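Local coordinates for protein Baccell_00875 (Bacteroides cellulosilyticus DSM 14838, PDB 5NO8) that probably acts as a polysaccharide lyase that removes L-rhamnose capping glucuronic acid on the side chains of complex arabinogalactan proteins, at residues A[264-269]-A[642-647]; A[588-593]-A[608-613]; A[600-605]-A[673-678]. All coordinates share one frame; numbering follows the deposited sequence.

Overall arrangement
Three buried contacts follow one another through the region where the beta-sheet parts of this lyase meet its helices. Interaction 1 joins the edge strand 266-268 to the end of helix 632-644; interaction 2 closes the loop that carries helix 596-600; interaction 3 ties segment 600-605 to strand 672-677. Between centres, interactions 1 and 2 lie about 14 Å apart, 2 and 3 about 15 Å, 1 and 3 about 21 Å. Along the chain interaction 2 is nested within interaction 1, whereas interaction 3 crosses both. Interaction 1 touches each of the others: Asn644 ND2 probably donates to Asn588 O, and Cys647 packs on Pro611 and Tyr673. Interactions 2 and 3 are joined only along the chain.

Interaction 1. Residues A[264-269]-A[642-647]; sequences KYVFEK and VRNNLC
Lys264 lays its aliphatic chain across the guanidinium of Arg643 at about a right angle. Its CD sits over the middle of one face, 3.5 Å from Arg643 CZ, and the bend at chi3 (-88°) takes the amine off to a salt bridge with Glu271. Lys264 NZ stays 4.9 Å from Arg643 NH1, and methylene groups do the touching. Tyr265 contributes its backbone: a water accepts from Tyr265 N and from Arg643 NE, each at 2.9 Å, and donates to Asn644 OD1 at 2.7 Å. The water lies at the guanidinium edge, in its plane, which leaves the face to Lys264. Here the edge of a mixed sheet packs against the end of a helix, for strand 266-268 is an outermost strand, paired with strand 326-335, and Arg643 lies near the C-terminal end of helix 632-644. Val266 points toward that helix, and its backbone N, buried by the contact, has no partner in the model. Its CB rests 3.7 Å from Arg643 CG, and its CG2, anti to the carbonyl carbon, packs against Arg643 O at 3.6 Å and near Asn644 OD1. The nitrogen of the Asn644 amide is turned to Asn588 O. Farther out, Val266 CG1 meets Leu646 CD1 loosely at 4.5 Å, where Leu646 also touches Leu684 of helix 682-692.

Interaction 2. Residues A[588-593]-A[608-613]; sequences NEVAIR and DTFPHY
Arg593 O is gripped from the facing segment by Thr609, whose backbone N donates to it over 2.9 Å with an almost straight N-H...O angle of 171°. That donor is tilted 27° from the carbonyl plane. Thr609 OG1 lies close to the same oxygen at 3.0 Å, a weak approach whose proton may go to another acceptor; its chi1 places this hydroxyl between the backbone N and the carbonyl carbon. A second polar link runs through a water that donates to Ala591 O and Thr609 O and accepts from His612 N, tying together three backbone groups where neither segment forms a regular helix or strand. Apolar groups fill in beside it. Val590 CG1, anti to the backbone N, comes to the edge of the Phe610 ring in its plane, 3.9 Å from CD1, and also rests 3.8 Å from CB of Pro611, a residue that follows a cis peptide bond. Ile592 runs alongside Phe610, both directed alike, with Ile592 CG1 3.9 Å from Phe610 CZ. Farther on, the Arg593 chain, bent at chi3, crosses His612 with guanidinium and imidazole planes 31° apart, and Arg593 NE stands 3.0 Å from His612 ND1. The guanidinium itself is held by salt bridges to Glu541 and Asp596; a bound glycerol, probably from the crystallisation liquor, also bonds to it, consistent with a nearby pocket. Helix 596-600 lies in the chain between the two segments, helix 615-629 meets Val590 through Ser615, strand 163-168 touches Ile592, and strand 659-660 flanks Thr609 and Pro611.

Interaction 3. Residues A[600-605]-A[673-678]; sequences FGKREL and YDPYAN
An Asx turn at Asp674, in the course of strand 672-677, receives the segment 600-605. Within the turn Asp674 OD1 accepts from Tyr676 N on its anti side, and on its syn side the same oxygen accepts Lys602 N at 2.8 Å. The other oxygen, OD2, takes Arg603 N on its syn lone pair over 3.0 Å and nearly straight at 168°, and a water also donates to it. With chi1 of -168° the carboxylate stands anti to its own backbone N and turns toward the N-H groups of Lys602 and Arg603. Above the turn, Lys602 lies over the Tyr676 ring: its CB is 3.6 Å from the ring centroid and only 7° off the normal, a CH-pi contact. The extended lysine chain then carries its amine to Glu372 and Asp370, while its CD touches Pro675 CG at 3.8 Å. The Arg603 guanidinium has Pro675 CD over one face and forms a salt bridge with Glu372. At the far end Asn678 ND2 donates to Phe600 O at 3.0 Å, in the carbonyl plane on a lone pair, and sits at the edge of the Phe600 ring; ND2 also bonds Asp388 O, and OD1 bonds Arg395. Because Asp674 OD1 takes two backbone N-H groups and OD2 takes one plus a water, the negative charge is probably spread and stabilised, which would favour the ionised form and hold the side chain's rotation.

Interaction 1. Residues A[264-269]-A[642-647]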
loop_
_atom_site.group_PDB
_atom_site.type_symbol
_atom_site.label_atom_id
_atom_site.label_comp_id
_atom_site.label_asym_id
_atom_site.label_seq_id
_atom_site.Cartn_x
_atom_site.Cartn_y
_atom_site.Cartn_z
ATOM N N LYS A 264 -17.589 -0.948 -6.484
ATOM C CA LYS A 264 -16.811 -0.321 -5.420
ATOM C C LYS A 264 -16.359 -1.433 -4.512
ATOM O O LYS A 264 -16.863 -2.538 -4.638
ATOM C CB LYS A 264 -17.675 0.588 -4.593
ATOM C CG LYS A 264 -18.312 1.690 -5.357
ATOM C CD LYS A 264 -18.787 2.758 -4.408
ATOM C CE LYS A 264 -20.167 2.527 -3.880
ATOM N NZ LYS A 264 -20.842 3.882 -3.874
ATOM N N TYR A 265 -15.437 -1.141 -3.606
ATOM C CA TYR A 265 -14.980 -2.144 -2.629
ATOM C C TYR A 265 -15.358 -1.843 -1.212
ATOM O O TYR A 265 -15.204 -2.694 -0.339
ATOM C CB TYR A 265 -13.466 -2.398 -2.787
ATOM C CG TYR A 265 -13.207 -2.943 -4.140
ATOM C CD1 TYR A 265 -13.363 -4.310 -4.413
ATOM C CD2 TYR A 265 -12.871 -2.091 -5.207
ATOM C CE1 TYR A 265 -13.207 -4.809 -5.699
ATOM C CE2 TYR A 265 -12.688 -2.586 -6.492
ATOM C CZ TYR A 265 -12.843 -3.954 -6.738
ATOM O OH TYR A 265 -12.710 -4.458 -8.006
ATOM N N VAL A 266 -15.872 -0.640 -0.966
ATOM C CA VAL A 266 -16.430 -0.284 0.320
ATOM C C VAL A 266 -17.828 0.280 0.051
ATOM O O VAL A 266 -17.993 1.165 -0.797
ATOM C CB VAL A 266 -15.572 0.755 1.066
ATOM C CG1 VAL A 266 -16.221 1.129 2.386
ATOM C CG2 VAL A 266 -14.165 0.216 1.279
ATOM N N PHE A 267 -18.810 -0.273 0.751
ATOM C CA PHE A 267 -20.227 0.047 0.586
ATOM C C PHE A 267 -20.819 0.563 1.878
ATOM O O PHE A 267 -20.440 0.101 2.939
ATOM C CB PHE A 267 -20.980 -1.224 0.226
ATOM C CG PHE A 267 -20.609 -1.766 -1.096
ATOM C CD1 PHE A 267 -21.220 -1.271 -2.244
ATOM C CD2 PHE A 267 -19.557 -2.674 -1.220
ATOM C CE1 PHE A 267 -20.861 -1.728 -3.491
ATOM C CE2 PHE A 267 -19.204 -3.145 -2.478
ATOM C CZ PHE A 267 -19.867 -2.689 -3.608
ATOM N N GLU A 268 -21.758 1.517 1.791
ATOM C CA GLU A 268 -22.631 1.842 2.904
ATOM C C GLU A 268 -23.791 0.860 2.943
ATOM O O GLU A 268 -24.256 0.377 1.908
ATOM C CB GLU A 268 -23.211 3.264 2.772
ATOM C CG GLU A 268 -22.144 4.345 2.739
ATOM C CD GLU A 268 -22.775 5.729 2.729
ATOM O OE1 GLU A 268 -23.812 5.899 2.073
ATOM O OE2 GLU A 268 -22.248 6.636 3.386
ATOM N N LYS A 269 -24.265 0.578 4.148
ATOM C CA LYS A 269 -25.343 -0.364 4.317
ATOM C C LYS A 269 -26.538 0.103 3.478
ATOM O O LYS A 269 -26.883 1.286 3.491
ATOM C CB LYS A 269 -25.681 -0.480 5.790
ATOM C CG LYS A 269 -26.668 -1.576 6.103
ATOM C CD LYS A 269 -26.825 -1.747 7.608
ATOM C CE LYS A 269 -27.795 -0.727 8.164
ATOM N NZ LYS A 269 -27.891 -0.963 9.625
ATOM N N VAL A 642 -9.516 6.984 -1.611
ATOM C CA VAL A 642 -9.806 7.439 -0.259
ATOM C C VAL A 642 -10.898 6.594 0.402
ATOM O O VAL A 642 -10.826 6.358 1.605
ATOM C CB VAL A 642 -10.056 8.969 -0.186
ATOM C CG1 VAL A 642 -8.824 9.709 -0.728
ATOM C CG2 VAL A 642 -11.340 9.400 -0.917
ATOM N N ARG A 643 -11.860 6.112 -0.380
ATOM C CA ARG A 643 -12.909 5.210 0.103
ATOM C C ARG A 643 -12.307 3.919 0.679
ATOM O O ARG A 643 -12.698 3.438 1.754
ATOM C CB ARG A 643 -13.861 4.896 -1.050
ATOM C CG ARG A 643 -14.877 3.858 -0.756
ATOM C CD ARG A 643 -16.031 3.961 -1.735
ATOM N NE ARG A 643 -15.561 3.674 -3.080
ATOM C CZ ARG A 643 -15.677 4.444 -4.156
ATOM N NH1 ARG A 643 -16.307 5.611 -4.122
ATOM N NH2 ARG A 643 -15.222 4.005 -5.319
ATOM N N ASN A 644 -11.288 3.404 -0.001
ATOM C CA ASN A 644 -10.709 2.130 0.411
ATOM C C ASN A 644 -9.929 2.245 1.716
ATOM O O ASN A 644 -9.773 1.251 2.427
ATOM C CB ASN A 644 -9.889 1.532 -0.730
ATOM C CG ASN A 644 -10.752 1.076 -1.878
ATOM O OD1 ASN A 644 -11.971 0.924 -1.733
ATOM N ND2 ASN A 644 -10.150 0.903 -3.045
ATOM N N ASN A 645 -9.469 3.452 2.056
ATOM C CA ASN A 645 -8.827 3.672 3.318
ATOM C C ASN A 645 -9.797 3.792 4.491
ATOM O O ASN A 645 -9.384 3.853 5.636
ATOM C CB ASN A 645 -7.891 4.872 3.250
ATOM C CG ASN A 645 -6.570 4.552 2.617
ATOM O OD1 ASN A 645 -5.562 4.471 3.324
ATOM N ND2 ASN A 645 -6.546 4.410 1.295
ATOM N N LEU A 646 -11.094 3.791 4.231
ATOM C CA LEU A 646 -12.060 3.817 5.324
ATOM C C LEU A 646 -12.010 2.596 6.204
ATOM O O LEU A 646 -12.504 2.648 7.323
ATOM C CB LEU A 646 -13.491 4.013 4.823
ATOM C CG LEU A 646 -13.776 5.363 4.176
ATOM C CD1 LEU A 646 -15.156 5.312 3.556
ATOM C CD2 LEU A 646 -13.647 6.493 5.187
ATOM N N CYS A 647 -11.406 1.497 5.733
ATOM C CA CYS A 647 -11.294 0.305 6.565
ATOM C C CYS A 647 -10.433 0.495 7.810
ATOM O O CYS A 647 -10.530 -0.297 8.731
ATOM C CB CYS A 647 -10.811 -0.880 5.764
ATOM S SG CYS A 647 -9.096 -0.714 5.216
HETATM O O HOH W 1 -13.931 1.316 -3.511
#

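Interaction 2. Residues A[588-593]-A[608-613]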
loop_
_atom_site.group_PDB
_atom_site.type_symbol
_atom_site.label_atom_id
_atom_site.label_comp_id
_atom_site.label_asym_id
_atom_site.label_seq_id
_atom_site.Cartn_x
_atom_site.Cartn_y
_atom_site.Cartn_z
ATOM N N ASN A 588 -7.071 -2.104 -3.902
ATOM C CA ASN A 588 -7.498 -1.554 -5.183
ATOM C C ASN A 588 -7.135 -0.068 -5.263
ATOM O O ASN A 588 -7.665 0.751 -4.532
ATOM C CB ASN A 588 -8.995 -1.757 -5.414
ATOM C CG ASN A 588 -9.377 -1.529 -6.849
ATOM O OD1 ASN A 588 -9.268 -2.427 -7.718
ATOM N ND2 ASN A 588 -9.813 -0.347 -7.127
ATOM N N GLU A 589 -6.185 0.249 -6.130
ATOM C CA GLU A 589 -5.606 1.589 -6.210
ATOM C C GLU A 589 -4.958 2.050 -4.899
ATOM O O GLU A 589 -4.948 3.222 -4.582
ATOM C CB GLU A 589 -6.619 2.601 -6.738
ATOM C CG GLU A 589 -7.188 2.254 -8.097
ATOM C CD GLU A 589 -7.681 3.503 -8.831
ATOM O OE1 GLU A 589 -8.878 3.821 -8.649
ATOM O OE2 GLU A 589 -6.865 4.156 -9.552
ATOM N N VAL A 590 -4.385 1.113 -4.156
ATOM C CA VAL A 590 -3.717 1.395 -2.902
ATOM C C VAL A 590 -2.224 1.149 -3.071
ATOM O O VAL A 590 -1.766 0.024 -3.276
ATOM C CB VAL A 590 -4.265 0.497 -1.779
ATOM C CG1 VAL A 590 -3.525 0.724 -0.472
ATOM C CG2 VAL A 590 -5.778 0.729 -1.582
ATOM N N ALA A 591 -1.442 2.198 -2.885
ATOM C CA ALA A 591 -0.015 2.095 -3.099
ATOM C C ALA A 591 0.683 1.063 -2.214
ATOM O O ALA A 591 0.426 0.964 -0.999
ATOM C CB ALA A 591 0.617 3.446 -2.879
ATOM N N ILE A 592 1.647 0.371 -2.818
ATOM C CA ILE A 592 2.526 -0.487 -2.080
ATOM C C ILE A 592 3.296 0.349 -1.067
ATOM O O ILE A 592 3.969 1.309 -1.426
ATOM C CB ILE A 592 3.544 -1.198 -2.981
ATOM C CG1 ILE A 592 2.845 -2.158 -3.957
ATOM C CG2 ILE A 592 4.566 -1.958 -2.116
ATOM C CD1 ILE A 592 3.735 -2.575 -5.109
ATOM N N ARG A 593 3.128 -0.010 0.194
ATOM C CA ARG A 593 3.872 0.526 1.330
ATOM C C ARG A 593 4.061 -0.654 2.274
ATOM O O ARG A 593 3.202 -1.540 2.358
ATOM C CB ARG A 593 3.112 1.668 2.007
ATOM C CG ARG A 593 2.732 2.798 1.055
ATOM C CD ARG A 593 2.028 3.994 1.721
ATOM N NE ARG A 593 2.800 4.481 2.854
ATOM C CZ ARG A 593 3.881 5.266 2.768
ATOM N NH1 ARG A 593 4.287 5.750 1.605
ATOM N NH2 ARG A 593 4.549 5.570 3.857
ATOM N N ASP A 608 4.094 -5.612 4.353
ATOM C CA ASP A 608 3.091 -4.906 3.535
ATOM C C ASP A 608 1.935 -4.398 4.383
ATOM O O ASP A 608 1.321 -5.177 5.098
ATOM C CB ASP A 608 2.485 -5.805 2.467
ATOM C CG ASP A 608 3.498 -6.296 1.432
ATOM O OD1 ASP A 608 4.660 -5.874 1.474
ATOM O OD2 ASP A 608 3.095 -7.116 0.599
ATOM N N THR A 609 1.670 -3.097 4.296
ATOM C CA THR A 609 0.576 -2.450 4.996
ATOM C C THR A 609 -0.371 -2.044 3.879
ATOM O O THR A 609 -0.024 -1.213 3.015
ATOM C CB THR A 609 1.069 -1.174 5.719
ATOM O OG1 THR A 609 1.776 -0.366 4.760
ATOM C CG2 THR A 609 1.987 -1.520 6.797
ATOM N N PHE A 610 -1.540 -2.672 3.836
ATOM C CA PHE A 610 -2.513 -2.416 2.803
ATOM C C PHE A 610 -3.901 -2.315 3.431
ATOM O O PHE A 610 -4.471 -3.344 3.769
ATOM C CB PHE A 610 -2.545 -3.560 1.812
ATOM C CG PHE A 610 -1.464 -3.551 0.780
ATOM C CD1 PHE A 610 -1.399 -2.557 -0.190
ATOM C CD2 PHE A 610 -0.605 -4.644 0.659
ATOM C CE1 PHE A 610 -0.470 -2.616 -1.216
ATOM C CE2 PHE A 610 0.347 -4.689 -0.340
ATOM C CZ PHE A 610 0.419 -3.684 -1.280
ATOM N N PRO A 611 -4.465 -1.122 3.603
ATOM C CA PRO A 611 -3.883 0.152 3.252
ATOM C C PRO A 611 -3.058 0.720 4.366
ATOM O O PRO A 611 -3.201 0.332 5.542
ATOM C CB PRO A 611 -5.116 1.016 2.972
ATOM C CG PRO A 611 -6.146 0.484 3.896
ATOM C CD PRO A 611 -5.836 -0.968 4.126
ATOM N N HIS A 612 -2.100 1.556 3.965
ATOM C CA HIS A 612 -1.525 2.506 4.845
ATOM C C HIS A 612 -2.040 3.858 4.389
ATOM O O HIS A 612 -2.090 4.145 3.221
ATOM C CB HIS A 612 -0.017 2.490 4.780
ATOM C CG HIS A 612 0.604 3.455 5.720
ATOM N ND1 HIS A 612 1.033 4.698 5.323
ATOM C CD2 HIS A 612 0.772 3.404 7.063
ATOM C CE1 HIS A 612 1.503 5.344 6.376
ATOM N NE2 HIS A 612 1.361 4.575 7.439
ATOM N N TYR A 613 -2.336 4.713 5.344
ATOM C CA TYR A 613 -3.015 5.988 5.064
ATOM C C TYR A 613 -2.299 6.926 4.087
ATOM O O TYR A 613 -2.960 7.707 3.406
ATOM C CB TYR A 613 -3.315 6.717 6.362
ATOM C CG TYR A 613 -2.114 7.337 6.996
ATOM C CD1 TYR A 613 -1.750 8.632 6.669
ATOM C CD2 TYR A 613 -1.366 6.665 7.935
ATOM C CE1 TYR A 613 -0.683 9.244 7.259
ATOM C CE2 TYR A 613 -0.271 7.275 8.528
ATOM C CZ TYR A 613 0.073 8.561 8.155
ATOM O OH TYR A 613 1.133 9.232 8.723
HETATM O O HOH W 2 -0.715 1.136 1.491
#

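Interaction 3. Residues A[600-605]-A[673-678]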
loop_
_atom_site.group_PDB
_atom_site.type_symbol
_atom_site.label_atom_id
_atom_site.label_comp_id
_atom_site.label_asym_id
_atom_site.label_seq_id
_atom_site.Cartn_x
_atom_site.Cartn_y
_atom_site.Cartn_z
ATOM N N PHE A 600 5.523 2.899 13.449
ATOM C CA PHE A 600 4.344 3.540 14.066
ATOM C C PHE A 600 3.442 2.637 14.898
ATOM O O PHE A 600 2.716 3.124 15.763
ATOM C CB PHE A 600 3.547 4.243 12.972
ATOM C CG PHE A 600 4.297 5.372 12.337
ATOM C CD1 PHE A 600 5.147 5.154 11.266
ATOM C CD2 PHE A 600 4.199 6.663 12.851
ATOM C CE1 PHE A 600 5.859 6.196 10.700
ATOM C CE2 PHE A 600 4.907 7.702 12.285
ATOM C CZ PHE A 600 5.754 7.468 11.220
ATOM N N GLY A 601 3.498 1.325 14.685
ATOM C CA GLY A 601 2.540 0.413 15.297
ATOM C C GLY A 601 2.987 -0.145 16.621
ATOM O O GLY A 601 4.195 -0.161 16.931
ATOM N N LYS A 602 2.024 -0.633 17.390
ATOM C CA LYS A 602 2.301 -1.380 18.603
ATOM C C LYS A 602 3.068 -2.685 18.347
ATOM O O LYS A 602 3.941 -3.056 19.135
ATOM C CB LYS A 602 1.008 -1.755 19.329
ATOM C CG LYS A 602 1.280 -2.272 20.740
ATOM C CD LYS A 602 -0.006 -2.443 21.518
ATOM C CE LYS A 602 0.243 -2.720 22.988
ATOM N NZ LYS A 602 -1.017 -3.202 23.623
ATOM N N ARG A 603 2.713 -3.394 17.276
ATOM C CA ARG A 603 3.299 -4.722 17.003
ATOM C C ARG A 603 4.668 -4.658 16.324
ATOM O O ARG A 603 5.334 -5.706 16.183
ATOM C CB ARG A 603 2.348 -5.540 16.145
ATOM C CG ARG A 603 1.010 -5.839 16.801
ATOM C CD ARG A 603 1.093 -6.755 18.003
ATOM N NE ARG A 603 -0.264 -6.952 18.528
ATOM C CZ ARG A 603 -1.205 -7.734 17.980
ATOM N NH1 ARG A 603 -0.957 -8.473 16.886
ATOM N NH2 ARG A 603 -2.406 -7.798 18.550
ATOM N N GLU A 604 5.041 -3.459 15.850
ATOM C CA GLU A 604 6.371 -3.162 15.296
ATOM C C GLU A 604 6.767 -4.107 14.149
ATOM O O GLU A 604 7.924 -4.491 14.011
ATOM C CB GLU A 604 7.420 -3.158 16.421
ATOM C CG GLU A 604 7.089 -2.136 17.512
ATOM C CD GLU A 604 8.149 -2.044 18.603
ATOM O OE1 GLU A 604 9.098 -2.857 18.602
ATOM O OE2 GLU A 604 8.027 -1.144 19.467
ATOM N N LEU A 605 5.791 -4.490 13.333
ATOM C CA LEU A 605 6.038 -5.426 12.224
ATOM C C LEU A 605 6.331 -4.697 10.921
ATOM O O LEU A 605 5.451 -4.013 10.380
ATOM C CB LEU A 605 4.822 -6.322 11.997
ATOM C CG LEU A 605 4.779 -7.734 12.543
ATOM C CD1 LEU A 605 3.511 -8.419 12.041
ATOM C CD2 LEU A 605 5.992 -8.526 12.091
ATOM N N TYR A 673 -5.215 -5.506 11.984
ATOM C CA TYR A 673 -5.096 -4.058 12.183
ATOM C C TYR A 673 -4.245 -3.836 13.403
ATOM O O TYR A 673 -4.540 -4.372 14.487
ATOM C CB TYR A 673 -6.500 -3.416 12.386
ATOM C CG TYR A 673 -7.307 -3.400 11.138
ATOM C CD1 TYR A 673 -7.088 -2.447 10.171
ATOM C CD2 TYR A 673 -8.290 -4.360 10.901
ATOM C CE1 TYR A 673 -7.807 -2.442 8.981
ATOM C CE2 TYR A 673 -9.005 -4.361 9.706
ATOM C CZ TYR A 673 -8.769 -3.381 8.763
ATOM O OH TYR A 673 -9.462 -3.358 7.578
ATOM N N ASP A 674 -3.177 -3.065 13.249
ATOM C CA ASP A 674 -2.357 -2.733 14.402
ATOM C C ASP A 674 -3.193 -2.015 15.470
ATOM O O ASP A 674 -4.015 -1.160 15.128
ATOM C CB ASP A 674 -1.173 -1.877 14.011
ATOM C CG ASP A 674 -0.174 -1.766 15.139
ATOM O OD1 ASP A 674 -0.412 -0.916 16.029
ATOM O OD2 ASP A 674 0.783 -2.591 15.146
ATOM N N PRO A 675 -3.031 -2.396 16.746
ATOM C CA PRO A 675 -3.893 -1.849 17.782
ATOM C C PRO A 675 -3.630 -0.405 18.223
ATOM O O PRO A 675 -4.337 0.051 19.104
ATOM C CB PRO A 675 -3.691 -2.804 18.948
ATOM C CG PRO A 675 -2.402 -3.466 18.711
ATOM C CD PRO A 675 -2.242 -3.541 17.235
ATOM N N TYR A 676 -2.633 0.281 17.663
ATOM C CA TYR A 676 -2.467 1.710 17.925
ATOM C C TYR A 676 -3.247 2.524 16.916
ATOM O O TYR A 676 -3.158 2.265 15.719
ATOM C CB TYR A 676 -0.999 2.191 17.845
ATOM C CG TYR A 676 -0.117 1.926 19.059
ATOM C CD1 TYR A 676 -0.628 1.438 20.266
ATOM C CD2 TYR A 676 1.253 2.203 18.997
ATOM C CE1 TYR A 676 0.200 1.225 21.375
ATOM C CE2 TYR A 676 2.084 1.980 20.099
ATOM C CZ TYR A 676 1.552 1.481 21.269
ATOM O OH TYR A 676 2.352 1.239 22.367
ATOM N N ALA A 677 -3.956 3.539 17.402
ATOM C CA ALA A 677 -4.300 4.693 16.566
ATOM C C ALA A 677 -3.147 5.679 16.732
ATOM O O ALA A 677 -2.852 6.141 17.849
ATOM C CB ALA A 677 -5.598 5.321 17.003
ATOM N N ASN A 678 -2.465 5.950 15.637
ATOM C CA ASN A 678 -1.321 6.809 15.646
ATOM C C ASN A 678 -1.562 7.951 14.673
ATOM O O ASN A 678 -2.104 8.989 15.075
ATOM C CB ASN A 678 -0.052 5.946 15.390
ATOM C CG ASN A 678 1.219 6.733 15.534
ATOM O OD1 ASN A 678 1.214 7.925 15.275
ATOM N ND2 ASN A 678 2.333 6.073 15.949
HETATM O O HOH W 3 2.582 -3.692 13.296
#